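Local coordinates for GDP-L-fucose synthase (PDB 7M13), which acts as an NADPH-dependent GDP-D-glycero-L-gluco-heptose synthase in the biosynthesis of capsular polysaccharide, at residues K10-G15 with E62-T67; L70-A75 with Y135-F140. All blocks are in the same frame, centred on the assembly; numbering follows the deposited sequence.

In the fold
Both contacts belong to the NAD(P)-binding Rossmann fold and reach the bound NADP from different places. Interaction 1 joins two neighbouring parallel strands, 11-14 and 63-66, whose C-terminal ends lead to the cofactor at Gly15 and Thr67. Interaction 2 lies further along the same chain. The loop 70-75 follows strand 63-66 after a short link through Val69 and meets the start of helix 138-158. Their centres are about 24 Å apart, and they meet only through this chain connection. In interaction 2 the side chain of Phe140 is about 4 Å from NADP and about 4 Å from the side chain of Lys144, a cofactor-binding residue.

Interaction 1 of 2, residues K10-G15 with E62-T67; sequences KIYIAG and EYVFLT. With NAP (NADP nicotinamide-adenine-dinucleotide phosphate), chain E.
Residues 10-15 and 62-67 run parallel and in register, from Lys10 beside Glu62 to Gly15 beside Thr67. The axes of strands 11-14 and 63-66 come within 4.7 Å and differ by 12° in direction. Hydrogen bonds run from Tyr12 N to Tyr63 O, from Phe65 N to Tyr12 O and, at 2.8 Å, from Ala14 N to Phe65 O.

At the N-terminal end Lys10 O accepts from Glu62 N (2.8 Å) and more loosely from Tyr63 N. In return, Glu62 OE2 receives Lys10 N at 2.9 Å from above the carboxylate plane. The other carboxylate oxygen, OE1, pairs with Lys104, while Lys10 NZ turns away to Glu59.

On one face of the sheet Ile11 CG2 meets the Phe65 ring at its edge, 3.8 Å from CE2. The Ile13 side chain lies alongside that of Phe65, with its CG1 toward CD2. On the other face Tyr12 runs alongside Val64, and Ala14 CB touches Leu66 CD1.

Ala14 O takes two bonds from Thr67. Thr67 OG1 approaches Ala14 O in the carbonyl plane, on a lone pair, at 2.7 Å. Thr67 N comes from above that plane. OG1 sits between the backbone N and the carbonyl carbon (chi1 85°), which brings it to Ala14 O.

Gly15 opens the glycine-rich loop, and Thr67 O is 3.4 Å from NADP C5D. The two bonds to Ala14 O tie the strand ends together right beside the cofactor.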
# COMPACT_ATOMS: atom_id res chain seq x y z
N LYS B 10 -1.03 -30.31 -5.02
CA LYS B 10 -1.74 -29.47 -6.00
C LYS B 10 -1.13 -28.08 -5.96
O LYS B 10 -1.24 -27.42 -4.92
CB LYS B 10 -3.24 -29.44 -5.73
CG LYS B 10 -4.01 -28.79 -6.86
CD LYS B 10 -5.50 -29.05 -6.78
CE LYS B 10 -6.27 -28.62 -7.99
NZ LYS B 10 -7.66 -29.13 -7.88
N ILE B 11 -0.57 -27.63 -7.07
CA ILE B 11 0.21 -26.38 -7.17
C ILE B 11 -0.47 -25.46 -8.15
O ILE B 11 -0.63 -25.82 -9.31
CB ILE B 11 1.65 -26.66 -7.62
CG1 ILE B 11 2.32 -27.60 -6.62
CG2 ILE B 11 2.42 -25.35 -7.81
CD1 ILE B 11 3.66 -28.14 -7.09
N TYR B 12 -0.84 -24.25 -7.72
CA TYR B 12 -1.39 -23.19 -8.60
C TYR B 12 -0.27 -22.22 -8.96
O TYR B 12 0.38 -21.71 -8.06
CB TYR B 12 -2.56 -22.51 -7.89
CG TYR B 12 -3.10 -21.28 -8.57
CD1 TYR B 12 -3.32 -21.22 -9.94
CD2 TYR B 12 -3.35 -20.14 -7.81
CE1 TYR B 12 -3.82 -20.08 -10.54
CE2 TYR B 12 -3.88 -19.01 -8.40
CZ TYR B 12 -4.06 -18.96 -9.76
OH TYR B 12 -4.51 -17.82 -10.34
N ILE B 13 -0.02 -22.07 -10.24
CA ILE B 13 0.85 -21.00 -10.80
C ILE B 13 -0.07 -19.94 -11.39
O ILE B 13 -0.64 -20.16 -12.46
CB ILE B 13 1.87 -21.53 -11.82
CG1 ILE B 13 2.73 -22.64 -11.19
CG2 ILE B 13 2.76 -20.39 -12.32
CD1 ILE B 13 2.39 -24.02 -11.65
N ALA B 14 -0.20 -18.80 -10.72
CA ALA B 14 -1.00 -17.67 -11.21
C ALA B 14 -0.18 -16.96 -12.28
O ALA B 14 1.04 -16.79 -12.04
CB ALA B 14 -1.35 -16.77 -10.07
N GLY B 15 -0.76 -16.59 -13.40
CA GLY B 15 -0.03 -15.94 -14.49
C GLY B 15 0.90 -16.89 -15.20
O GLY B 15 2.05 -16.50 -15.53
N GLU B 62 -2.75 -26.36 -2.85
CA GLU B 62 -1.95 -26.52 -1.62
C GLU B 62 -0.79 -25.52 -1.61
O GLU B 62 -0.41 -25.12 -0.54
CB GLU B 62 -1.41 -27.94 -1.56
CG GLU B 62 -2.50 -28.99 -1.37
CD GLU B 62 -1.91 -30.39 -1.33
OE1 GLU B 62 -1.30 -30.75 -0.28
OE2 GLU B 62 -2.02 -31.08 -2.36
N TYR B 63 -0.30 -25.13 -2.77
CA TYR B 63 0.87 -24.25 -2.96
C TYR B 63 0.52 -23.28 -4.07
O TYR B 63 -0.12 -23.64 -5.07
CB TYR B 63 2.13 -25.06 -3.31
CG TYR B 63 2.52 -25.93 -2.15
CD1 TYR B 63 3.32 -25.47 -1.14
CD2 TYR B 63 2.07 -27.24 -2.08
CE1 TYR B 63 3.64 -26.25 -0.05
CE2 TYR B 63 2.38 -28.04 -0.99
CZ TYR B 63 3.16 -27.55 0.03
OH TYR B 63 3.46 -28.33 1.11
N VAL B 64 0.91 -22.02 -3.90
CA VAL B 64 0.63 -20.95 -4.88
C VAL B 64 1.93 -20.23 -5.24
O VAL B 64 2.68 -19.79 -4.33
CB VAL B 64 -0.39 -19.96 -4.29
CG1 VAL B 64 -0.60 -18.79 -5.23
CG2 VAL B 64 -1.73 -20.65 -3.97
N PHE B 65 2.20 -20.09 -6.53
CA PHE B 65 3.20 -19.15 -7.09
C PHE B 65 2.46 -18.01 -7.74
O PHE B 65 1.75 -18.24 -8.74
CB PHE B 65 4.15 -19.85 -8.05
CG PHE B 65 4.99 -20.94 -7.44
CD1 PHE B 65 6.24 -20.65 -6.93
CD2 PHE B 65 4.60 -22.27 -7.49
CE1 PHE B 65 7.04 -21.63 -6.38
CE2 PHE B 65 5.41 -23.24 -6.95
CZ PHE B 65 6.65 -22.93 -6.43
N LEU B 66 2.58 -16.82 -7.16
CA LEU B 66 1.80 -15.66 -7.65
C LEU B 66 2.67 -14.87 -8.61
O LEU B 66 3.46 -14.01 -8.13
CB LEU B 66 1.35 -14.84 -6.45
CG LEU B 66 0.57 -13.59 -6.80
CD1 LEU B 66 -0.49 -13.87 -7.85
CD2 LEU B 66 0.01 -12.99 -5.52
N THR B 67 2.57 -15.12 -9.91
CA THR B 67 3.42 -14.40 -10.89
C THR B 67 2.63 -13.36 -11.69
O THR B 67 3.26 -12.55 -12.35
CB THR B 67 4.15 -15.33 -11.88
OG1 THR B 67 3.31 -15.65 -12.99
CG2 THR B 67 4.66 -16.58 -11.21
PA NAP E . 4.64 -11.30 -17.31
O1A NAP E . 4.36 -9.85 -17.56
O2A NAP E . 5.51 -12.02 -18.32
O5B NAP E . 3.32 -12.15 -17.21
C5B NAP E . 2.25 -11.72 -16.37
C4B NAP E . 1.13 -12.70 -16.57
O4B NAP E . 0.07 -12.33 -15.65
C3B NAP E . 0.52 -12.71 -17.98
O3B NAP E . 0.52 -14.03 -18.50
C2B NAP E . -0.87 -12.12 -17.77
O2B NAP E . -1.88 -12.72 -18.60
C1B NAP E . -1.16 -12.51 -16.32
N9A NAP E . -2.16 -11.64 -15.73
C8A NAP E . -2.10 -10.29 -15.56
N7A NAP E . -3.21 -9.77 -15.10
C5A NAP E . -4.06 -10.84 -14.98
C6A NAP E . -5.40 -10.94 -14.55
N6A NAP E . -6.15 -9.89 -14.21
N1A NAP E . -5.95 -12.17 -14.56
C2A NAP E . -5.21 -13.22 -14.94
N3A NAP E . -3.94 -13.24 -15.36
C4A NAP E . -3.43 -12.01 -15.37
O3 NAP E . 5.29 -11.45 -15.86
PN NAP E . 6.81 -11.73 -15.49
O1N NAP E . 7.65 -10.79 -16.25
O2N NAP E . 7.01 -13.19 -15.62
O5D NAP E . 6.80 -11.31 -13.93
C5D NAP E . 6.55 -12.27 -12.93
C4D NAP E . 6.66 -11.58 -11.60
O4D NAP E . 8.02 -11.09 -11.41
C3D NAP E . 5.74 -10.37 -11.42
O3D NAP E . 5.29 -10.27 -10.06
C2D NAP E . 6.66 -9.23 -11.79
O2D NAP E . 6.22 -7.97 -11.30
C1D NAP E . 7.96 -9.68 -11.17
N1N NAP E . 9.11 -8.99 -11.78
C2N NAP E . 9.41 -9.12 -13.11
C3N NAP E . 10.41 -8.40 -13.67
C7N NAP E . 10.77 -8.50 -15.11
O7N NAP E . 11.81 -7.94 -15.51
N7N NAP E . 9.96 -9.19 -15.91
C4N NAP E . 11.23 -7.53 -12.85
C5N NAP E . 10.89 -7.47 -11.44
C6N NAP E . 9.85 -8.10 -10.99
P2B NAP E . -2.03 -12.26 -20.14
O1X NAP E . -0.89 -12.95 -20.83
O2X NAP E . -2.03 -10.80 -20.23
O3X NAP E . -3.41 -12.83 -20.54

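Interaction 2 of 2, residues L70-A75 with Y135-F140; sequences LPCGAA and YGAYSF
Cys72 meets Phe140 and the turn before it, where the loop 70-75 approaches the first turn of helix 138-158. No hydrogen bond joins the two segments.

Cys72 CB lies over one face of the Phe140 ring, displaced toward the rim. Cys72 CB is 4.0 Å from the centroid of the Phe140 ring and 25° off the normal, a CH-pi contact. The closest ring atom is Phe140 CG, 3.7 Å from Cys72 CB. The sulfur lies oblique to the ring, a sulfur-aromatic contact. With SG anti to the backbone N (chi1 -177°), it passes beyond the ring to the helix start. There Cys72 SG is 4.1 Å from Ala137 CB and 3.9 Å from Gly136 O.

A trans chi1 of 177° carries the Phe140 ring out from the helix toward the loop. Leu70 O lies at the ring edge, near its plane, 3.5 Å from Phe140 CE1. Pro71 CA approaches obliquely, 4.2 Å from Phe140 CE1. Val69 also touches the ring.

Ala137 is the N-cap residue, and a type I turn from Tyr135 to Tyr138 leads into the helix. The carboxylate of Glu134 accepts hydrogen bonds from the backbone N-H groups of Gly136 and Ala137. Phe83, on helix 80-100, packs on Cys72.

Phe140 and Lys144 have the spacing of the Tyr-x-x-x-Lys motif of short-chain dehydrogenases. A tyrosine usually serves as the acid-base group at this position, but a phenylalanine ring has no exchangeable proton to offer. Here its observed part is apolar: it packs against Cys72 and lies beside NADP.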
# COMPACT_ATOMS: atom_id res chain seq x y z
N LEU B 70 0.25 -6.68 -13.84
CA LEU B 70 0.26 -5.63 -14.87
C LEU B 70 1.59 -4.93 -14.76
O LEU B 70 1.84 -4.19 -13.83
CB LEU B 70 -0.88 -4.65 -14.64
CG LEU B 70 -0.82 -3.43 -15.55
CD1 LEU B 70 -0.88 -3.82 -17.01
CD2 LEU B 70 -1.94 -2.46 -15.21
N PRO B 71 2.54 -5.21 -15.68
CA PRO B 71 3.88 -4.67 -15.53
C PRO B 71 3.98 -3.19 -15.90
O PRO B 71 3.20 -2.75 -16.68
CB PRO B 71 4.69 -5.46 -16.57
CG PRO B 71 3.68 -5.88 -17.59
CD PRO B 71 2.36 -6.05 -16.87
N CYS B 72 4.93 -2.49 -15.30
CA CYS B 72 5.21 -1.06 -15.53
C CYS B 72 6.43 -0.95 -16.44
O CYS B 72 7.52 -1.39 -16.02
CB CYS B 72 5.46 -0.38 -14.20
SG CYS B 72 5.74 1.40 -14.34
N GLY B 73 6.25 -0.41 -17.64
CA GLY B 73 7.35 -0.19 -18.59
C GLY B 73 7.31 1.19 -19.20
O GLY B 73 6.34 1.92 -18.95
N ALA B 74 8.32 1.56 -19.98
CA ALA B 74 8.42 2.90 -20.61
C ALA B 74 7.14 3.18 -21.40
O ALA B 74 6.63 4.31 -21.29
CB ALA B 74 9.62 2.97 -21.52
N ALA B 75 6.65 2.21 -22.17
CA ALA B 75 5.57 2.40 -23.17
C ALA B 75 4.25 2.70 -22.47
O ALA B 75 3.47 3.55 -22.98
CB ALA B 75 5.44 1.19 -24.05
N TYR B 135 9.71 8.18 -9.87
CA TYR B 135 8.42 8.79 -10.22
C TYR B 135 7.59 7.91 -11.17
O TYR B 135 6.38 7.68 -10.95
CB TYR B 135 8.65 10.16 -10.85
CG TYR B 135 7.34 10.84 -11.06
CD1 TYR B 135 6.75 11.51 -10.01
CD2 TYR B 135 6.64 10.71 -12.24
CE1 TYR B 135 5.51 12.08 -10.13
CE2 TYR B 135 5.38 11.29 -12.39
CZ TYR B 135 4.83 11.98 -11.32
OH TYR B 135 3.63 12.60 -11.37
N GLY B 136 8.18 7.42 -12.26
CA GLY B 136 7.41 6.66 -13.25
C GLY B 136 6.81 5.40 -12.66
O GLY B 136 5.65 5.03 -13.02
N ALA B 137 7.52 4.75 -11.75
CA ALA B 137 7.09 3.45 -11.19
C ALA B 137 6.52 3.66 -9.79
O ALA B 137 6.40 2.70 -9.03
CB ALA B 137 8.24 2.48 -11.21
N TYR B 138 6.15 4.89 -9.44
CA TYR B 138 5.74 5.22 -8.05
C TYR B 138 4.54 4.36 -7.63
O TYR B 138 4.51 3.78 -6.52
CB TYR B 138 5.40 6.70 -8.02
CG TYR B 138 4.90 7.30 -6.72
CD1 TYR B 138 5.75 7.57 -5.65
CD2 TYR B 138 3.56 7.62 -6.57
CE1 TYR B 138 5.29 8.17 -4.49
CE2 TYR B 138 3.09 8.25 -5.43
CZ TYR B 138 3.95 8.51 -4.39
OH TYR B 138 3.46 9.13 -3.26
N SER B 139 3.50 4.34 -8.43
CA SER B 139 2.27 3.62 -8.08
C SER B 139 2.46 2.11 -8.16
O SER B 139 1.93 1.38 -7.30
CB SER B 139 1.12 4.12 -8.87
OG SER B 139 1.21 3.76 -10.23
N PHE B 140 3.24 1.63 -9.11
CA PHE B 140 3.57 0.19 -9.23
C PHE B 140 4.40 -0.25 -8.03
O PHE B 140 4.09 -1.28 -7.41
CB PHE B 140 4.32 -0.01 -10.54
CG PHE B 140 4.78 -1.41 -10.76
CD1 PHE B 140 3.97 -2.36 -11.34
CD2 PHE B 140 6.06 -1.78 -10.41
CE1 PHE B 140 4.42 -3.65 -11.54
CE2 PHE B 140 6.51 -3.06 -10.62
CZ PHE B 140 5.69 -3.99 -11.18